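Local atomic coordinates of fumarylacetoacetate hydrolase (Burkholderia xenovorans, PDB entry 5TI1), a protein that probably hydrolyses fumarylacetoacetate to fumarate and acetoacetate, the last step of phenylalanine and tyrosine breakdown, using a bound magnesium ion. Residues Pro304-Asp307 with Pro308-Ala312; Met349-Thr352 with Met353-Leu357; Asp384-Ser388 with Leu389-Thr393; Ala358-Val362 with Ser363-Thr367; Ser192-Val195 with Ser196-Val200. All coordinates share one frame; numbering follows the deposited sequence.

How the contacts relate
Contacts 1, 2 and 4 form a connected group. Contact 1 meets the run into helix 353-362 in contact 2: Gln306 OE1 lies 3.0 Å from Gln355 NE2, and Asp307 N lies 2.7 Å from Tyr350 OH, both probably hydrogen bonds. Contacts 2 and 4 hold the start and the C-terminal part of that helix, centres 13 Å apart. Contact 3 stands apart but is nearest the active site: the Glu391 side chain is about 3 Å from that of His160, the predicted proton acceptor, and the Ser388 side chain about 9 Å from the magnesium ion. Contact 5 lies across the chain's centre from contacts 1 and 2. Contacts 1, 4 and 5 touch the second subunit.

Contact 1: residues Pro304-Asp307 with Pro308-Ala312; sequences PAQD and PQPLA
Gln306 and Pro310 meet across a cis-proline turn whose corners are Asp307 and Pro308. The amide oxygen does the touching: Gln306 OE1 sits 3.1 Å from Pro310 CG and 3.5 Å from Pro310 CD, while lower down Gln306 CB comes within 4.1 Å of Pro310 CD. The extended glutamine crosses the proline at about a right angle. Its CG stands anti to the carbonyl carbon (chi1 -61°), which directs the chain across the mouth of the turn.

The cis peptide draws Asp307 CA and Pro308 CA to 3.0 Å. The backbone angles of Asp307 and Pro308 and the cis bond between them fit a type VIb turn, and no hydrogen bond closes it, because Gln306 O and Gln309 N stay 4.1 Å apart. The cis bond makes the reversal, and partners outside the turn hold its flanks. Tyr350 OH bonds to Asp307 N, Gln355 NE2 donates to Gln306 OE1, and the Trp351 side chain packs on both Gln306 and Pro310. On the subunit interface, Arg214 of the second subunit reaches Gln309 O and packs on Pro308.

At the corner itself the aspartate carboxylate lies beside its own carbonyl carbon and reaches forward to the proline: Asp307 OD1 lies 3.1 Å from Pro308 N, a nitrogen with no hydrogen to offer, and 3.1 Å from Pro308 CA.

Contact 2: residues Met349-Thr352 with Met353-Leu357; sequences MYWT and MAQQL
A glutamine, with its neutral amide, completes the capping box that Thr352 and Gln355 build at the start of helix 353-362. The two exchange bonds reciprocally. Thr352 N donates to Gln355 OE1 at 3.1 Å, almost straight at 166° and in the carbonyl plane on a lone pair; Gln355 N returns a bond to Thr352 OG1, also at 3.1 Å. That return bond depends on the threonine hydroxyl lying between its own backbone N and carbonyl carbon (chi1 66°), pointing at the first helical turn.

The same amide leans on an indole. Gln355 OE1 is 3.3 Å from Trp351 CE3, approaching obliquely, and the ring and amide planes are 54° apart. One residue further on, Gln356 N gives Thr352 O the first helical bond at 2.9 Å; the Gln356 side chain passes that oxygen, CG at 3.2 Å, and its NE2 bonds to Ser156 OG.

Outer partners fix the polar ends: His316 NE2 meets Thr352 OG1, and Gln355 NE2 is shared between Leu314 O and Gln306 OE1. The chemistry implies a buried helix start whose Thr352 and Gln355 backbone N-H groups are satisfied by uncharged oxygens, consistent with capping that brings in no net side-chain charge.

Contact 3: residues Asp384-Ser388 with Leu389-Thr393; sequences DSFGS and LLELT
Between Ser388 and Leu392 the backbone closes the first turn of the short helix 389-392: Leu392 N donates to Ser388 O at 2.8 Å, nearly straight at 171°. The loop before it doubles back, bringing Phe386 CA to 5.8 Å from Leu392 CA. Past the helix, Thr393 bonds to Leu389 O twice, its N and OG1 arriving from opposite faces of the carbonyl plane.

Ser388 is the N-cap. Its OG, placed between the backbone N and carbonyl carbon (chi1 68°), accepts from Glu391 N at 3.1 Å and donates to Glu391 OE2 at 2.7 Å, on the anti lone pair of the carboxylate. The classical capping box is not completed, since Ser388 N is 3.4 Å from Glu391 OE2 at a poor angle. Beside the cap, Phe386 CB rests on Glu391 CB at 3.5 Å and on Leu392 CD2 at 3.6 Å. The phenyl and carboxylate planes are 9° apart, but the two residues meet mainly through their CB atoms and the groups do not stack.

Asp224 takes the Leu389 and Leu390 amides, so serine and aspartate share the N-H groups of the first turn. Glu391 OE1 accepts from Ser379 OG and Asn163 ND2, and OE2 makes a weak bond to His160 ND1, the predicted proton acceptor. Ser388, Ser379 and Asn163 together hold the carboxylate, consistent with Glu391 being a second-shell residue that positions His160.

Contact 4: residues Ala358-Val362 with Ser363-Thr367; sequences AHHTV and SGCNT
Cys365 turns back toward His360 across the bend that follows helix 353-362. Its CB comes first, 3.5 Å from His360 O. SG, anti to the cysteine's backbone N, then continues to the imidazole, 3.9 Å from His360 CE1. The sulfur is 4.8 Å from the ring centroid and 67° off the ring normal, an oblique sulfur-aromatic contact. The histidine is held through NE2, which bonds to Thr152 OG1.

On the neighbouring flank Thr361 CG2 touches Cys365 O at 3.5 Å and meets Thr367 CG2 at 3.9 Å, methyl against methyl. The hydroxyl faces elsewhere, to Val243 N and Leu357 O.

A water takes up backbone groups at the bend. It donates to His360 O at 2.6 Å and accepts from Cys365 N at 3.0 Å as well as from Ser363 N, so three residues are tied through one molecule. Directly, Gly364 N donates to Thr361 O at 2.9 Å, arriving well above the carbonyl plane instead of along a lone pair.

The second subunit lies close by: its Asn204 O bonds to Ser363 OG, and its Phe277 ring meets His360. Helical angles give way at Gly364, whose phi of 111° is the positive value characteristic of a glycine terminating a helix, here leading the chain from helix 353-362 toward strand 372-374 at the dimer interface.

Contact 5: residues Ser192-Val195 with Ser196-Val200; sequences SVVV and SGTPV
Val195 and Thr198 are the ends of a type II beta turn that takes the chain out of edge strand 193-195 toward strand 200-207, and they grip one another through a single carbonyl. Val195 O accepts twice from Thr198: the backbone N donates at 3.2 Å with an N-H...O angle of 155°, and the hydroxyl OG1 donates at 2.7 Å. Both donors lie in the carbonyl plane, so the second bond adds to the turn's own closure in the same plane. The hydroxyl gets there because Thr198 OG1 is beside its backbone N and anti to the carbonyl carbon (chi1 -51°).

Val194 crosses the threonine side chain at about a right angle and packs against both its CB and its hydroxyl. Val194 CG2 sits 3.7 Å from Thr198 CB, and Val194 CB is likewise 3.7 Å from Thr198 OG1.

Ser196 occupies the first corner. Its CB points away from strand 193-195, and OG accepts from Ala436 N, linking the bend to strand 429-440; Gly197, the second corner, has the positive phi (100°) expected there and bonds through its backbone to Ala436 too. Behind the turn, Val194 pairs with Thr284 and Ile286 in the sheet, Thr284 being one of the residues around the sodium ion, and Leu239 of the second subunit packs on Val194. The Val195 branches flank the next peptide, with Val195 CG1 3.7 Å from Ser196 O.

Contact 1: residues Pro304-Asp307 with Pro308-Ala312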
loop_
_atom_site.group_PDB
_atom_site.type_symbol
_atom_site.label_atom_id
_atom_site.label_comp_id
_atom_site.label_asym_id
_atom_site.label_seq_id
_atom_site.Cartn_x
_atom_site.Cartn_y
_atom_site.Cartn_z
ATOM N N PRO B 304 10.821 -27.257 -0.257
ATOM C CA PRO B 304 12.187 -27.565 0.185
ATOM C C PRO B 304 12.283 -27.758 1.691
ATOM O O PRO B 304 11.505 -27.200 2.469
ATOM C CB PRO B 304 12.990 -26.337 -0.259
ATOM C CG PRO B 304 12.238 -25.808 -1.439
ATOM C CD PRO B 304 10.777 -26.067 -1.128
ATOM N N ALA B 305 13.276 -28.545 2.093
ATOM C CA ALA B 305 13.555 -28.756 3.503
ATOM C C ALA B 305 14.155 -27.499 4.122
ATOM O O ALA B 305 15.056 -26.878 3.554
ATOM C CB ALA B 305 14.504 -29.943 3.674
ATOM N N GLN B 306 13.654 -27.126 5.298
ATOM C CA GLN B 306 14.094 -25.921 5.990
ATOM C C GLN B 306 15.054 -26.284 7.119
ATOM O O GLN B 306 14.789 -27.204 7.902
ATOM C CB GLN B 306 12.896 -25.129 6.532
ATOM C CG GLN B 306 11.936 -24.650 5.441
ATOM C CD GLN B 306 10.911 -23.642 5.938
ATOM O OE1 GLN B 306 10.219 -23.872 6.930
ATOM N NE2 GLN B 306 10.817 -22.510 5.248
ATOM N N ASP B 307 16.173 -25.569 7.188
ATOM C CA ASP B 307 17.177 -25.775 8.225
ATOM C C ASP B 307 17.787 -24.418 8.549
ATOM O O ASP B 307 18.357 -23.773 7.663
ATOM C CB ASP B 307 18.244 -26.776 7.763
ATOM C CG ASP B 307 19.245 -27.132 8.859
ATOM O OD1 ASP B 307 19.100 -26.662 10.006
ATOM O OD2 ASP B 307 20.184 -27.897 8.568
ATOM N N PRO B 308 17.676 -23.934 9.794
ATOM C CA PRO B 308 17.038 -24.570 10.954
ATOM C C PRO B 308 15.521 -24.661 10.851
ATOM O O PRO B 308 14.922 -23.987 10.015
ATOM C CB PRO B 308 17.431 -23.649 12.111
ATOM C CG PRO B 308 17.615 -22.330 11.479
ATOM C CD PRO B 308 18.228 -22.612 10.134
ATOM N N GLN B 309 14.922 -25.512 11.679
ATOM C CA GLN B 309 13.476 -25.564 11.778
ATOM C C GLN B 309 12.969 -24.206 12.248
ATOM O O GLN B 309 13.463 -23.683 13.255
ATOM C CB GLN B 309 13.048 -26.664 12.753
ATOM C CG GLN B 309 11.545 -26.841 12.877
ATOM C CD GLN B 309 11.160 -27.984 13.809
ATOM O OE1 GLN B 309 11.767 -28.181 14.871
ATOM N NE2 GLN B 309 10.146 -28.745 13.411
ATOM N N PRO B 310 12.034 -23.582 11.537
ATOM C CA PRO B 310 11.558 -22.264 11.962
ATOM C C PRO B 310 10.799 -22.348 13.276
ATOM O O PRO B 310 10.401 -23.423 13.732
ATOM C CB PRO B 310 10.642 -21.824 10.813
ATOM C CG PRO B 310 11.088 -22.648 9.637
ATOM C CD PRO B 310 11.514 -23.960 10.209
ATOM N N LEU B 311 10.619 -21.178 13.890
ATOM C CA LEU B 311 9.796 -21.024 15.083
ATOM C C LEU B 311 8.411 -21.610 14.857
ATOM O O LEU B 311 7.946 -21.681 13.716
ATOM C CB LEU B 311 9.695 -19.546 15.466
ATOM C CG LEU B 311 10.886 -18.916 16.180
ATOM C CD1 LEU B 311 10.818 -17.415 16.050
ATOM C CD2 LEU B 311 10.883 -19.310 17.649
ATOM N N ALA B 312 7.738 -21.997 15.946
ATOM C CA ALA B 312 6.520 -22.798 15.845
ATOM C C ALA B 312 5.460 -22.144 14.964
ATOM O O ALA B 312 4.800 -22.825 14.168
ATOM C CB ALA B 312 5.954 -23.074 17.247
#

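Contact 2: residues Met349-Thr352 with Met353-Leu357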
loop_
_atom_site.group_PDB
_atom_site.type_symbol
_atom_site.label_atom_id
_atom_site.label_comp_id
_atom_site.label_asym_id
_atom_site.label_seq_id
_atom_site.Cartn_x
_atom_site.Cartn_y
_atom_site.Cartn_z
ATOM N N MET B 349 10.918 -22.322 -4.004
ATOM C CA MET B 349 10.899 -21.311 -2.950
ATOM C C MET B 349 11.053 -21.936 -1.561
ATOM O O MET B 349 10.463 -22.976 -1.252
ATOM C CB MET B 349 9.611 -20.500 -3.038
ATOM C CG MET B 349 9.482 -19.710 -4.338
ATOM S SD MET B 349 10.901 -18.636 -4.714
ATOM C CE MET B 349 10.249 -17.045 -4.183
ATOM N N TYR B 350 11.875 -21.288 -0.731
ATOM C CA TYR B 350 12.162 -21.767 0.619
ATOM C C TYR B 350 10.995 -21.517 1.573
ATOM O O TYR B 350 10.757 -22.312 2.488
ATOM C CB TYR B 350 13.427 -21.077 1.130
ATOM C CG TYR B 350 14.047 -21.662 2.378
ATOM C CD1 TYR B 350 13.687 -21.200 3.638
ATOM C CD2 TYR B 350 15.019 -22.647 2.296
ATOM C CE1 TYR B 350 14.270 -21.725 4.791
ATOM C CE2 TYR B 350 15.607 -23.176 3.434
ATOM C CZ TYR B 350 15.229 -22.712 4.680
ATOM O OH TYR B 350 15.812 -23.237 5.814
ATOM N N TRP B 351 10.275 -20.411 1.403
ATOM C CA TRP B 351 9.119 -20.091 2.240
ATOM C C TRP B 351 7.857 -20.206 1.396
ATOM O O TRP B 351 7.793 -19.659 0.293
ATOM C CB TRP B 351 9.229 -18.682 2.838
ATOM C CG TRP B 351 10.382 -18.476 3.789
ATOM C CD1 TRP B 351 11.565 -17.846 3.521
ATOM C CD2 TRP B 351 10.454 -18.886 5.167
ATOM N NE1 TRP B 351 12.365 -17.839 4.642
ATOM C CE2 TRP B 351 11.709 -18.474 5.663
ATOM C CE3 TRP B 351 9.577 -19.562 6.027
ATOM C CZ2 TRP B 351 12.113 -18.719 6.982
ATOM C CZ3 TRP B 351 9.983 -19.805 7.340
ATOM C CH2 TRP B 351 11.236 -19.380 7.802
ATOM N N THR B 352 6.855 -20.910 1.910
ATOM C CA THR B 352 5.617 -21.075 1.161
ATOM C C THR B 352 4.714 -19.854 1.315
ATOM O O THR B 352 4.938 -18.979 2.153
ATOM C CB THR B 352 4.868 -22.312 1.636
ATOM O OG1 THR B 352 4.439 -22.095 2.987
ATOM C CG2 THR B 352 5.778 -23.523 1.563
ATOM N N MET B 353 3.657 -19.831 0.495
ATOM C CA MET B 353 2.619 -18.815 0.631
ATOM C C MET B 353 1.986 -18.849 2.015
ATOM O O MET B 353 1.732 -17.799 2.614
ATOM C CB MET B 353 1.553 -19.021 -0.442
ATOM C CG MET B 353 2.027 -18.744 -1.858
ATOM S SD MET B 353 0.738 -19.101 -3.074
ATOM C CE MET B 353 0.744 -20.896 -3.053
ATOM N N ALA B 354 1.707 -20.050 2.532
ATOM C CA ALA B 354 1.131 -20.163 3.866
ATOM C C ALA B 354 2.034 -19.502 4.897
ATOM O O ALA B 354 1.573 -18.727 5.749
ATOM C CB ALA B 354 0.894 -21.637 4.208
ATOM N N GLN B 355 3.335 -19.782 4.816
ATOM C CA GLN B 355 4.263 -19.213 5.780
ATOM C C GLN B 355 4.359 -17.703 5.618
ATOM O O GLN B 355 4.423 -16.968 6.610
ATOM C CB GLN B 355 5.627 -19.876 5.631
ATOM C CG GLN B 355 5.608 -21.341 6.054
ATOM C CD GLN B 355 6.923 -22.037 5.797
ATOM O OE1 GLN B 355 7.541 -21.858 4.739
ATOM N NE2 GLN B 355 7.362 -22.841 6.762
ATOM N N GLN B 356 4.349 -17.227 4.370
ATOM C CA GLN B 356 4.434 -15.795 4.119
ATOM C C GLN B 356 3.244 -15.066 4.727
ATOM O O GLN B 356 3.407 -14.037 5.386
ATOM C CB GLN B 356 4.529 -15.536 2.614
ATOM C CG GLN B 356 5.856 -15.968 2.002
ATOM C CD GLN B 356 5.823 -15.983 0.481
ATOM O OE1 GLN B 356 4.767 -16.162 -0.124
ATOM N NE2 GLN B 356 6.984 -15.796 -0.140
ATOM N N LEU B 357 2.034 -15.584 4.507
ATOM C CA LEU B 357 0.845 -14.948 5.066
ATOM C C LEU B 357 0.844 -15.033 6.590
ATOM O O LEU B 357 0.485 -14.065 7.278
ATOM C CB LEU B 357 -0.409 -15.601 4.495
ATOM C CG LEU B 357 -1.737 -14.947 4.860
ATOM C CD1 LEU B 357 -1.767 -13.483 4.375
ATOM C CD2 LEU B 357 -2.887 -15.775 4.286
#

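Contact 3: residues Asp384-Ser388 with Leu389-Thr393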
loop_
_atom_site.group_PDB
_atom_site.type_symbol
_atom_site.label_atom_id
_atom_site.label_comp_id
_atom_site.label_asym_id
_atom_site.label_seq_id
_atom_site.Cartn_x
_atom_site.Cartn_y
_atom_site.Cartn_z
ATOM N N ASP B 384 20.813 -21.322 -15.625
ATOM C CA ASP B 384 19.818 -20.906 -16.607
ATOM C C ASP B 384 18.425 -20.768 -15.993
ATOM O O ASP B 384 17.431 -20.703 -16.726
ATOM C CB ASP B 384 19.801 -21.882 -17.798
ATOM C CG ASP B 384 19.478 -23.327 -17.391
ATOM O OD1 ASP B 384 19.276 -23.596 -16.192
ATOM O OD2 ASP B 384 19.426 -24.205 -18.281
ATOM N N SER B 385 18.337 -20.705 -14.660
ATOM C CA SER B 385 17.060 -20.692 -13.961
ATOM C C SER B 385 16.931 -19.536 -12.974
ATOM O O SER B 385 16.010 -19.546 -12.145
ATOM C CB SER B 385 16.842 -22.020 -13.223
ATOM O OG SER B 385 17.718 -22.127 -12.121
ATOM N N PHE B 386 17.818 -18.547 -13.028
ATOM C CA PHE B 386 17.727 -17.419 -12.113
ATOM C C PHE B 386 16.651 -16.449 -12.583
ATOM O O PHE B 386 16.371 -16.327 -13.780
ATOM C CB PHE B 386 19.068 -16.695 -12.001
ATOM C CG PHE B 386 20.205 -17.578 -11.579
ATOM C CD1 PHE B 386 19.974 -18.744 -10.864
ATOM C CD2 PHE B 386 21.512 -17.243 -11.894
ATOM C CE1 PHE B 386 21.023 -19.566 -10.480
ATOM C CE2 PHE B 386 22.568 -18.065 -11.511
ATOM C CZ PHE B 386 22.320 -19.224 -10.801
ATOM N N GLY B 387 16.045 -15.753 -11.630
ATOM C CA GLY B 387 14.900 -14.912 -11.905
ATOM C C GLY B 387 15.183 -13.451 -12.166
ATOM O O GLY B 387 14.239 -12.649 -12.150
ATOM N N SER B 388 16.434 -13.071 -12.418
ATOM C CA SER B 388 16.750 -11.683 -12.715
ATOM C C SER B 388 17.983 -11.618 -13.604
ATOM O O SER B 388 18.859 -12.476 -13.525
ATOM C CB SER B 388 16.995 -10.877 -11.434
ATOM O OG SER B 388 18.183 -11.305 -10.789
ATOM N N LEU B 389 18.052 -10.575 -14.443
ATOM C CA LEU B 389 19.272 -10.347 -15.210
ATOM C C LEU B 389 20.456 -10.096 -14.293
ATOM O O LEU B 389 21.587 -10.462 -14.632
ATOM C CB LEU B 389 19.103 -9.175 -16.183
ATOM C CG LEU B 389 18.315 -9.385 -17.477
ATOM C CD1 LEU B 389 18.864 -10.563 -18.249
ATOM C CD2 LEU B 389 16.835 -9.578 -17.207
ATOM N N LEU B 390 20.216 -9.481 -13.127
ATOM C CA LEU B 390 21.279 -9.311 -12.142
ATOM C C LEU B 390 21.951 -10.645 -11.819
ATOM O O LEU B 390 23.185 -10.740 -11.773
ATOM C CB LEU B 390 20.720 -8.659 -10.876
ATOM C CG LEU B 390 21.691 -8.611 -9.691
ATOM C CD1 LEU B 390 22.845 -7.655 -9.974
ATOM C CD2 LEU B 390 20.974 -8.263 -8.379
ATOM N N GLU B 391 21.158 -11.698 -11.618
ATOM C CA GLU B 391 21.747 -13.013 -11.376
ATOM C C GLU B 391 22.235 -13.650 -12.672
ATOM O O GLU B 391 23.355 -14.169 -12.730
ATOM C CB GLU B 391 20.742 -13.935 -10.691
ATOM C CG GLU B 391 20.194 -13.413 -9.367
ATOM C CD GLU B 391 18.912 -14.098 -8.999
ATOM O OE1 GLU B 391 18.971 -15.136 -8.316
ATOM O OE2 GLU B 391 17.838 -13.614 -9.413
ATOM N N LEU B 392 21.400 -13.628 -13.715
ATOM C CA LEU B 392 21.732 -14.332 -14.949
ATOM C C LEU B 392 23.064 -13.869 -15.529
ATOM O O LEU B 392 23.811 -14.683 -16.089
ATOM C CB LEU B 392 20.608 -14.153 -15.973
ATOM C CG LEU B 392 19.280 -14.821 -15.599
ATOM C CD1 LEU B 392 18.140 -14.377 -16.504
ATOM C CD2 LEU B 392 19.423 -16.347 -15.590
ATOM N N THR B 393 23.393 -12.584 -15.391
ATOM C CA THR B 393 24.635 -12.039 -15.930
ATOM C C THR B 393 25.665 -11.752 -14.845
ATOM O O THR B 393 26.718 -11.176 -15.141
ATOM C CB THR B 393 24.364 -10.762 -16.736
ATOM O OG1 THR B 393 24.003 -9.692 -15.856
ATOM C CG2 THR B 393 23.238 -10.981 -17.727
#

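Contact 4: residues Ala358-Val362 with Ser363-Thr367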
loop_
_atom_site.group_PDB
_atom_site.type_symbol
_atom_site.label_atom_id
_atom_site.label_comp_id
_atom_site.label_asym_id
_atom_site.label_seq_id
_atom_site.Cartn_x
_atom_site.Cartn_y
_atom_site.Cartn_z
ATOM N N ALA B 358 1.254 -16.180 7.129
ATOM C CA ALA B 358 1.344 -16.339 8.577
ATOM C C ALA B 358 2.278 -15.297 9.174
ATOM O O ALA B 358 1.931 -14.615 10.149
ATOM C CB ALA B 358 1.818 -17.753 8.912
ATOM N N HIS B 359 3.454 -15.127 8.573
ATOM C CA HIS B 359 4.365 -14.101 9.057
ATOM C C HIS B 359 3.802 -12.701 8.829
ATOM O O HIS B 359 3.911 -11.838 9.709
ATOM C CB HIS B 359 5.726 -14.249 8.392
ATOM C CG HIS B 359 6.731 -13.257 8.876
ATOM N ND1 HIS B 359 7.323 -13.345 10.117
ATOM C CD2 HIS B 359 7.218 -12.131 8.303
ATOM C CE1 HIS B 359 8.151 -12.329 10.276
ATOM N NE2 HIS B 359 8.104 -11.576 9.193
ATOM N N HIS B 360 3.184 -12.461 7.664
ATOM C CA HIS B 360 2.603 -11.149 7.372
ATOM C C HIS B 360 1.667 -10.681 8.486
ATOM O O HIS B 360 1.638 -9.493 8.827
ATOM C CB HIS B 360 1.845 -11.189 6.042
ATOM C CG HIS B 360 1.676 -9.847 5.394
ATOM N ND1 HIS B 360 1.549 -8.677 6.114
ATOM C CD2 HIS B 360 1.624 -9.490 4.087
ATOM C CE1 HIS B 360 1.421 -7.659 5.279
ATOM N NE2 HIS B 360 1.460 -8.125 4.043
ATOM N N THR B 361 0.901 -11.600 9.067
ATOM C CA THR B 361 -0.128 -11.246 10.037
ATOM C C THR B 361 0.240 -11.573 11.484
ATOM O O THR B 361 -0.563 -11.296 12.385
ATOM C CB THR B 361 -1.442 -11.952 9.671
ATOM O OG1 THR B 361 -1.284 -13.374 9.832
ATOM C CG2 THR B 361 -1.811 -11.645 8.223
ATOM N N VAL B 362 1.427 -12.138 11.741
ATOM C CA VAL B 362 1.723 -12.652 13.077
ATOM C C VAL B 362 1.747 -11.531 14.110
ATOM O O VAL B 362 1.468 -11.758 15.296
ATOM C CB VAL B 362 3.048 -13.437 13.074
ATOM C CG1 VAL B 362 4.231 -12.497 12.895
ATOM C CG2 VAL B 362 3.181 -14.246 14.369
ATOM N N SER B 363 2.077 -10.316 13.691
ATOM C CA SER B 363 2.122 -9.170 14.583
ATOM C C SER B 363 0.811 -8.398 14.613
ATOM O O SER B 363 0.713 -7.397 15.332
ATOM C CB SER B 363 3.279 -8.244 14.185
ATOM O OG SER B 363 4.525 -8.820 14.571
ATOM N N GLY B 364 -0.201 -8.848 13.871
ATOM C CA GLY B 364 -1.520 -8.251 13.916
ATOM C C GLY B 364 -1.937 -7.497 12.666
ATOM O O GLY B 364 -3.058 -6.974 12.636
ATOM N N CYS B 365 -1.084 -7.410 11.641
ATOM C CA CYS B 365 -1.468 -6.720 10.417
ATOM C C CYS B 365 -2.678 -7.403 9.798
ATOM O O CYS B 365 -2.792 -8.633 9.817
ATOM C CB CYS B 365 -0.297 -6.689 9.424
ATOM S SG CYS B 365 -0.616 -5.722 7.918
ATOM N N ASN B 366 -3.603 -6.595 9.286
ATOM C CA ASN B 366 -4.804 -7.115 8.655
ATOM C C ASN B 366 -4.583 -7.251 7.156
ATOM O O ASN B 366 -3.688 -6.630 6.576
ATOM C CB ASN B 366 -6.007 -6.215 8.946
ATOM C CG ASN B 366 -5.799 -4.783 8.494
ATOM O OD1 ASN B 366 -4.667 -4.285 8.425
ATOM N ND2 ASN B 366 -6.905 -4.101 8.203
ATOM N N THR B 367 -5.372 -8.122 6.537
ATOM C CA THR B 367 -5.361 -8.248 5.084
ATOM C C THR B 367 -6.788 -8.130 4.575
ATOM O O THR B 367 -7.754 -8.274 5.330
ATOM C CB THR B 367 -4.755 -9.571 4.597
ATOM O OG1 THR B 367 -5.613 -10.652 4.977
ATOM C CG2 THR B 367 -3.364 -9.801 5.195
HETATM O O HOH W 1 1.603 -8.690 11.293
#

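Contact 5: residues Ser192-Val195 with Ser196-Val200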
loop_
_atom_site.group_PDB
_atom_site.type_symbol
_atom_site.label_atom_id
_atom_site.label_comp_id
_atom_site.label_asym_id
_atom_site.label_seq_id
_atom_site.Cartn_x
_atom_site.Cartn_y
_atom_site.Cartn_z
ATOM N N SER B 192 1.006 1.368 -8.495
ATOM C CA SER B 192 1.759 1.151 -9.722
ATOM C C SER B 192 1.755 -0.306 -10.177
ATOM O O SER B 192 2.560 -0.677 -11.034
ATOM C CB SER B 192 3.198 1.628 -9.550
ATOM O OG SER B 192 3.714 1.180 -8.306
ATOM N N VAL B 193 0.874 -1.144 -9.647
ATOM C CA VAL B 193 0.711 -2.472 -10.239
ATOM C C VAL B 193 -0.174 -2.318 -11.467
ATOM O O VAL B 193 -1.306 -1.836 -11.362
ATOM C CB VAL B 193 0.113 -3.477 -9.248
ATOM C CG1 VAL B 193 -0.032 -4.851 -9.928
ATOM C CG2 VAL B 193 0.962 -3.560 -7.994
ATOM N N VAL B 194 0.347 -2.715 -12.636
ATOM C CA VAL B 194 -0.346 -2.557 -13.905
ATOM C C VAL B 194 -0.456 -3.911 -14.590
ATOM O O VAL B 194 0.331 -4.825 -14.341
ATOM C CB VAL B 194 0.377 -1.549 -14.829
ATOM C CG1 VAL B 194 0.489 -0.199 -14.138
ATOM C CG2 VAL B 194 1.757 -2.078 -15.188
ATOM N N VAL B 195 -1.428 -4.015 -15.501
ATOM C CA VAL B 195 -1.693 -5.274 -16.188
ATOM C C VAL B 195 -0.715 -5.469 -17.347
ATOM O O VAL B 195 -0.164 -4.519 -17.903
ATOM C CB VAL B 195 -3.156 -5.346 -16.674
ATOM C CG1 VAL B 195 -3.368 -4.436 -17.881
ATOM C CG2 VAL B 195 -3.562 -6.804 -17.003
ATOM N N SER B 196 -0.522 -6.740 -17.714
ATOM C CA SER B 196 0.318 -7.129 -18.840
ATOM C C SER B 196 0.007 -6.305 -20.086
ATOM O O SER B 196 -1.156 -6.044 -20.407
ATOM C CB SER B 196 0.110 -8.621 -19.128
ATOM O OG SER B 196 0.917 -9.070 -20.200
ATOM N N GLY B 197 1.065 -5.884 -20.785
ATOM C CA GLY B 197 0.961 -5.051 -21.968
ATOM C C GLY B 197 1.217 -3.578 -21.724
ATOM O O GLY B 197 1.467 -2.835 -22.683
ATOM N N THR B 198 1.167 -3.137 -20.483
ATOM C CA THR B 198 1.399 -1.731 -20.182
ATOM C C THR B 198 2.865 -1.421 -20.418
ATOM O O THR B 198 3.728 -2.106 -19.856
ATOM C CB THR B 198 1.028 -1.407 -18.730
ATOM O OG1 THR B 198 -0.296 -1.888 -18.446
ATOM C CG2 THR B 198 1.097 0.080 -18.503
ATOM N N PRO B 199 3.199 -0.436 -21.250
ATOM C CA PRO B 199 4.603 -0.043 -21.393
ATOM C C PRO B 199 5.140 0.529 -20.092
ATOM O O PRO B 199 4.414 1.144 -19.306
ATOM C CB PRO B 199 4.568 1.022 -22.500
ATOM C CG PRO B 199 3.184 1.546 -22.480
ATOM C CD PRO B 199 2.302 0.382 -22.080
ATOM N N VAL B 200 6.433 0.329 -19.873
ATOM C CA VAL B 200 7.084 0.720 -18.632
ATOM C C VAL B 200 8.187 1.697 -18.969
ATOM O O VAL B 200 9.098 1.373 -19.741
ATOM C CB VAL B 200 7.653 -0.489 -17.879
ATOM C CG1 VAL B 200 8.441 -0.014 -16.669
ATOM C CG2 VAL B 200 6.525 -1.423 -17.462
#